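Local coordinates for protein ribosomal RNA small subunit methyltransferase E (Bacillus subtilis, PDB 1VHK) that probably methylates the N3 position of a specific uridine in 16S ribosomal RNA, using S-adenosyl-L-methionine and acting on the assembled 30S subunit, at residues Q164-Y176 / I191-F205. Sequence-based numbering, arbitrary orientation.
Sequences QRMQDFDKCVVAY and IVSSLPKGSSLLIVF
Leu202 O receives the amide of Val173 (N to O, 2.7 Å), and CA of Cys172 adds a weaker CA-H...O contact to the same carbonyl oxygen. This bond belongs to the parallel pairing of strands 171-175 and 200-205, which continues from Leu202 N to Lys171 O (2.9 Å, almost straight) and from Val204 N to Val173 O. Just before the first strand, Asp170 and Ser200 exchange two bonds. Asp170 N donates to Ser200 OG (2.8 Å), while Ser200 N reaches the anti side of Asp170 OD1, 33° out of the carboxylate plane. Ser200 OG also lies at the edge of the Phe169 ring. With CG anti to its own carbonyl carbon (chi1 -45°), that ring places one face over Leu202, whose CB sits 3.9 Å from the centroid in a CH-pi contact. Replacing Phe169 by an alanine would probably strip Leu202 of this cover and open a gap beside Ser200. On the same sheet face, Leu202 CD2 meets Cys172 SG at 3.8 Å. The other sheet face carries Val173: its CG1 branch fits against Leu201 CD1 and Ile191 CG1, and its CG2 lies alongside Ile203 CG2. Helix 187-193 thus packs on the strands it connects, forming a beta-alpha-beta crossover in the parallel sheet of the SPOUT methyltransferase domain. Strand 200-205 lies between 171-175 and 82-88, where Tyr84 meets Phe169 edge-to-face; Leu219 of helix 213-221 touches Val174 and Val204 on the Leu202 side, while Phe205 reaches helix 239-253.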
loop_
_atom_site.group_PDB
_atom_site.type_symbol
_atom_site.label_atom_id
_atom_site.label_comp_id
_atom_site.label_asym_id
_atom_site.label_seq_id
_atom_site.Cartn_x
_atom_site.Cartn_y
_atom_site.Cartn_z
ATOM N N GLN A 164 -5.972 -27.135 1.382
ATOM C CA GLN A 164 -4.884 -28.084 1.207
ATOM C C GLN A 164 -3.553 -27.397 0.975
ATOM O O GLN A 164 -2.515 -28.065 1.074
ATOM C CB GLN A 164 -5.155 -29.087 0.078
ATOM N N ARG A 165 -3.533 -26.111 0.676
ATOM C CA ARG A 165 -2.271 -25.418 0.423
ATOM C C ARG A 165 -1.590 -25.007 1.718
ATOM O O ARG A 165 -0.363 -25.002 1.814
ATOM C CB ARG A 165 -2.533 -24.183 -0.458
ATOM C CG ARG A 165 -1.366 -23.802 -1.355
ATOM C CD ARG A 165 -1.842 -23.348 -2.720
ATOM N NE ARG A 165 -1.102 -23.947 -3.826
ATOM C CZ ARG A 165 0.170 -23.706 -4.089
ATOM N NH1 ARG A 165 0.857 -22.862 -3.314
ATOM N NH2 ARG A 165 0.772 -24.292 -5.120
HETATM N N MSE A 166 -2.373 -24.768 2.749
HETATM C CA MSE A 166 -1.952 -24.290 4.045
HETATM C C MSE A 166 -0.728 -24.948 4.628
HETATM O O MSE A 166 0.152 -24.290 5.213
HETATM C CB MSE A 166 -3.130 -24.358 5.051
HETATM C CG MSE A 166 -4.390 -23.771 4.439
HETATM SE SE MSE A 166 -5.381 -22.633 5.584
HETATM C CE MSE A 166 -4.119 -22.253 6.948
ATOM N N GLN A 167 -0.607 -26.253 4.454
ATOM C CA GLN A 167 0.489 -27.037 4.988
ATOM C C GLN A 167 1.866 -26.621 4.517
ATOM O O GLN A 167 2.885 -26.910 5.170
ATOM C CB GLN A 167 0.228 -28.508 4.617
ATOM C CG GLN A 167 0.421 -29.482 5.778
ATOM C CD GLN A 167 -0.047 -30.874 5.362
ATOM O OE1 GLN A 167 0.403 -31.354 4.315
ATOM N NE2 GLN A 167 -0.952 -31.468 6.125
ATOM N N ASP A 168 1.972 -25.995 3.358
ATOM C CA ASP A 168 3.225 -25.601 2.774
ATOM C C ASP A 168 3.852 -24.395 3.450
ATOM O O ASP A 168 5.063 -24.192 3.344
ATOM C CB ASP A 168 3.070 -25.305 1.279
ATOM C CG ASP A 168 2.317 -26.346 0.487
ATOM O OD1 ASP A 168 2.136 -26.113 -0.739
ATOM O OD2 ASP A 168 1.920 -27.393 1.040
ATOM N N PHE A 169 3.075 -23.581 4.162
ATOM C CA PHE A 169 3.670 -22.385 4.732
ATOM C C PHE A 169 4.049 -22.514 6.196
ATOM O O PHE A 169 3.318 -23.080 6.986
ATOM C CB PHE A 169 2.718 -21.188 4.580
ATOM C CG PHE A 169 2.089 -21.070 3.226
ATOM C CD1 PHE A 169 0.860 -21.647 2.964
ATOM C CD2 PHE A 169 2.716 -20.362 2.218
ATOM C CE1 PHE A 169 0.268 -21.516 1.722
ATOM C CE2 PHE A 169 2.145 -20.239 0.981
ATOM C CZ PHE A 169 0.909 -20.792 0.741
ATOM N N ASP A 170 5.063 -21.738 6.580
ATOM C CA ASP A 170 5.419 -21.606 7.988
ATOM C C ASP A 170 4.271 -21.123 8.842
ATOM O O ASP A 170 4.066 -21.705 9.927
ATOM C CB ASP A 170 6.657 -20.699 8.098
ATOM C CG ASP A 170 7.809 -21.338 7.325
ATOM O OD1 ASP A 170 8.653 -20.642 6.741
ATOM O OD2 ASP A 170 7.835 -22.596 7.328
ATOM N N LYS A 171 3.492 -20.113 8.489
ATOM C CA LYS A 171 2.377 -19.658 9.305
ATOM C C LYS A 171 1.211 -19.185 8.438
ATOM O O LYS A 171 1.364 -18.769 7.293
ATOM C CB LYS A 171 2.743 -18.517 10.238
ATOM C CG LYS A 171 3.539 -18.819 11.475
ATOM C CD LYS A 171 2.646 -18.915 12.706
ATOM C CE LYS A 171 3.446 -19.311 13.935
ATOM N NZ LYS A 171 4.018 -20.684 13.813
ATOM N N CYS A 172 0.026 -19.119 9.033
ATOM C CA CYS A 172 -1.131 -18.640 8.333
ATOM C C CYS A 172 -1.981 -17.725 9.194
ATOM O O CYS A 172 -2.486 -18.166 10.212
ATOM C CB CYS A 172 -2.037 -19.793 7.838
ATOM S SG CYS A 172 -3.602 -19.093 7.130
ATOM N N VAL A 173 -2.171 -16.473 8.773
ATOM C CA VAL A 173 -3.059 -15.604 9.520
ATOM C C VAL A 173 -4.355 -15.465 8.707
ATOM O O VAL A 173 -4.359 -15.531 7.483
ATOM C CB VAL A 173 -2.510 -14.256 9.937
ATOM C CG1 VAL A 173 -1.001 -14.224 10.149
ATOM C CG2 VAL A 173 -2.950 -13.096 9.060
ATOM N N VAL A 174 -5.453 -15.391 9.434
ATOM C CA VAL A 174 -6.765 -15.153 8.867
ATOM C C VAL A 174 -7.254 -13.776 9.343
ATOM O O VAL A 174 -7.380 -13.509 10.532
ATOM C CB VAL A 174 -7.774 -16.246 9.212
ATOM C CG1 VAL A 174 -9.123 -15.988 8.535
ATOM C CG2 VAL A 174 -7.246 -17.618 8.798
ATOM N N ALA A 175 -7.405 -12.877 8.386
ATOM C CA ALA A 175 -7.821 -11.496 8.678
ATOM C C ALA A 175 -9.327 -11.523 8.927
ATOM O O ALA A 175 -10.092 -11.818 8.019
ATOM C CB ALA A 175 -7.442 -10.563 7.559
ATOM N N TYR A 176 -9.668 -11.448 10.197
ATOM C CA TYR A 176 -11.045 -11.627 10.657
ATOM C C TYR A 176 -11.134 -11.170 12.111
ATOM O O TYR A 176 -10.175 -11.356 12.871
ATOM C CB TYR A 176 -11.368 -13.128 10.632
ATOM C CG TYR A 176 -12.765 -13.483 11.048
ATOM C CD1 TYR A 176 -13.820 -13.306 10.164
ATOM C CD2 TYR A 176 -13.036 -14.053 12.300
ATOM C CE1 TYR A 176 -15.107 -13.672 10.504
ATOM C CE2 TYR A 176 -14.327 -14.415 12.651
ATOM C CZ TYR A 176 -15.352 -14.229 11.745
ATOM O OH TYR A 176 -16.637 -14.603 12.066
ATOM N N ILE A 191 2.848 -12.731 15.619
ATOM C CA ILE A 191 3.304 -13.699 14.622
ATOM C C ILE A 191 4.299 -13.039 13.690
ATOM O O ILE A 191 5.432 -13.478 13.503
ATOM C CB ILE A 191 2.198 -14.465 13.938
ATOM C CG1 ILE A 191 1.935 -13.996 12.502
ATOM C CG2 ILE A 191 0.901 -14.507 14.724
ATOM C CD1 ILE A 191 2.871 -14.656 11.503
ATOM N N VAL A 192 3.960 -11.843 13.177
ATOM C CA VAL A 192 4.865 -11.191 12.237
ATOM C C VAL A 192 6.207 -10.914 12.857
ATOM O O VAL A 192 7.239 -11.201 12.217
ATOM C CB VAL A 192 4.222 -9.951 11.603
ATOM C CG1 VAL A 192 5.250 -9.104 10.869
ATOM C CG2 VAL A 192 3.117 -10.383 10.654
ATOM N N SER A 193 6.278 -10.488 14.112
ATOM C CA SER A 193 7.585 -10.207 14.710
ATOM C C SER A 193 8.344 -11.456 15.105
ATOM O O SER A 193 9.579 -11.395 15.295
ATOM C CB SER A 193 7.517 -9.156 15.785
ATOM O OG SER A 193 6.563 -9.443 16.784
ATOM N N SER A 194 7.715 -12.627 15.104
ATOM C CA SER A 194 8.397 -13.871 15.403
ATOM C C SER A 194 8.813 -14.663 14.175
ATOM O O SER A 194 9.276 -15.814 14.318
ATOM C CB SER A 194 7.485 -14.743 16.288
ATOM O OG SER A 194 6.615 -15.542 15.480
ATOM N N LEU A 195 8.562 -14.182 12.955
ATOM C CA LEU A 195 8.971 -14.913 11.756
ATOM C C LEU A 195 10.396 -14.539 11.372
ATOM O O LEU A 195 10.806 -13.371 11.393
ATOM C CB LEU A 195 8.033 -14.692 10.585
ATOM C CG LEU A 195 6.613 -15.252 10.665
ATOM C CD1 LEU A 195 5.752 -14.673 9.543
ATOM C CD2 LEU A 195 6.604 -16.772 10.605
ATOM N N PRO A 196 11.178 -15.528 10.993
ATOM C CA PRO A 196 12.570 -15.343 10.621
ATOM C C PRO A 196 12.801 -15.045 9.158
ATOM O O PRO A 196 12.059 -15.419 8.246
ATOM C CB PRO A 196 13.222 -16.666 11.029
ATOM C CG PRO A 196 12.160 -17.536 11.564
ATOM C CD PRO A 196 10.840 -16.975 11.021
ATOM N N LYS A 197 13.927 -14.383 8.874
ATOM C CA LYS A 197 14.298 -14.075 7.486
ATOM C C LYS A 197 14.118 -15.316 6.619
ATOM O O LYS A 197 14.608 -16.388 6.980
ATOM C CB LYS A 197 15.735 -13.615 7.438
ATOM C CG LYS A 197 16.264 -13.092 6.139
ATOM C CD LYS A 197 17.076 -11.815 6.360
ATOM C CE LYS A 197 18.048 -11.584 5.212
ATOM N NZ LYS A 197 17.371 -11.133 3.963
ATOM N N GLY A 198 13.420 -15.163 5.501
ATOM C CA GLY A 198 13.165 -16.238 4.567
ATOM C C GLY A 198 11.927 -17.052 4.798
ATOM O O GLY A 198 11.609 -17.910 3.975
ATOM N N SER A 199 11.203 -16.908 5.906
ATOM C CA SER A 199 10.055 -17.748 6.194
ATOM C C SER A 199 8.824 -17.340 5.400
ATOM O O SER A 199 8.746 -16.228 4.901
ATOM C CB SER A 199 9.738 -17.695 7.688
ATOM O OG SER A 199 9.763 -16.339 8.086
ATOM N N SER A 200 7.811 -18.215 5.348
ATOM C CA SER A 200 6.637 -17.967 4.573
ATOM C C SER A 200 5.393 -17.667 5.377
ATOM O O SER A 200 5.083 -18.354 6.352
ATOM C CB SER A 200 6.366 -19.147 3.621
ATOM O OG SER A 200 5.739 -20.220 4.318
ATOM N N LEU A 201 4.596 -16.697 4.879
ATOM C CA LEU A 201 3.357 -16.368 5.586
ATOM C C LEU A 201 2.169 -16.270 4.633
ATOM O O LEU A 201 2.245 -15.668 3.568
ATOM C CB LEU A 201 3.539 -15.088 6.381
ATOM C CG LEU A 201 2.277 -14.442 6.958
ATOM C CD1 LEU A 201 1.747 -15.236 8.157
ATOM C CD2 LEU A 201 2.533 -12.984 7.313
ATOM N N LEU A 202 1.107 -17.003 4.945
ATOM C CA LEU A 202 -0.134 -17.000 4.211
ATOM C C LEU A 202 -1.161 -16.161 4.985
ATOM O O LEU A 202 -1.239 -16.299 6.194
ATOM C CB LEU A 202 -0.722 -18.408 4.030
ATOM C CG LEU A 202 -2.105 -18.397 3.336
ATOM C CD1 LEU A 202 -1.937 -17.949 1.891
ATOM C CD2 LEU A 202 -2.779 -19.741 3.430
ATOM N N ILE A 203 -1.821 -15.247 4.288
ATOM C CA ILE A 203 -2.817 -14.370 4.902
ATOM C C ILE A 203 -4.094 -14.452 4.071
ATOM O O ILE A 203 -4.019 -14.209 2.856
ATOM C CB ILE A 203 -2.392 -12.891 4.963
ATOM C CG1 ILE A 203 -0.988 -12.679 5.509
ATOM C CG2 ILE A 203 -3.388 -12.100 5.819
ATOM C CD1 ILE A 203 -0.528 -11.245 5.585
ATOM N N VAL A 204 -5.198 -14.957 4.633
ATOM C CA VAL A 204 -6.396 -15.058 3.776
ATOM C C VAL A 204 -7.403 -14.010 4.148
ATOM O O VAL A 204 -7.639 -13.711 5.319
ATOM C CB VAL A 204 -6.966 -16.465 3.719
ATOM C CG1 VAL A 204 -6.073 -17.475 4.433
ATOM C CG2 VAL A 204 -8.402 -16.570 4.205
ATOM N N PHE A 205 -8.011 -13.388 3.130
ATOM C CA PHE A 205 -9.033 -12.360 3.351
ATOM C C PHE A 205 -10.372 -12.795 2.773
ATOM O O PHE A 205 -10.392 -13.486 1.741
ATOM C CB PHE A 205 -8.583 -11.068 2.609
ATOM C CG PHE A 205 -7.210 -10.627 3.021
ATOM C CD1 PHE A 205 -6.098 -11.125 2.386
ATOM C CD2 PHE A 205 -7.055 -9.725 4.058
ATOM C CE1 PHE A 205 -4.835 -10.770 2.801
ATOM C CE2 PHE A 205 -5.791 -9.334 4.459
ATOM C CZ PHE A 205 -4.682 -9.839 3.809
#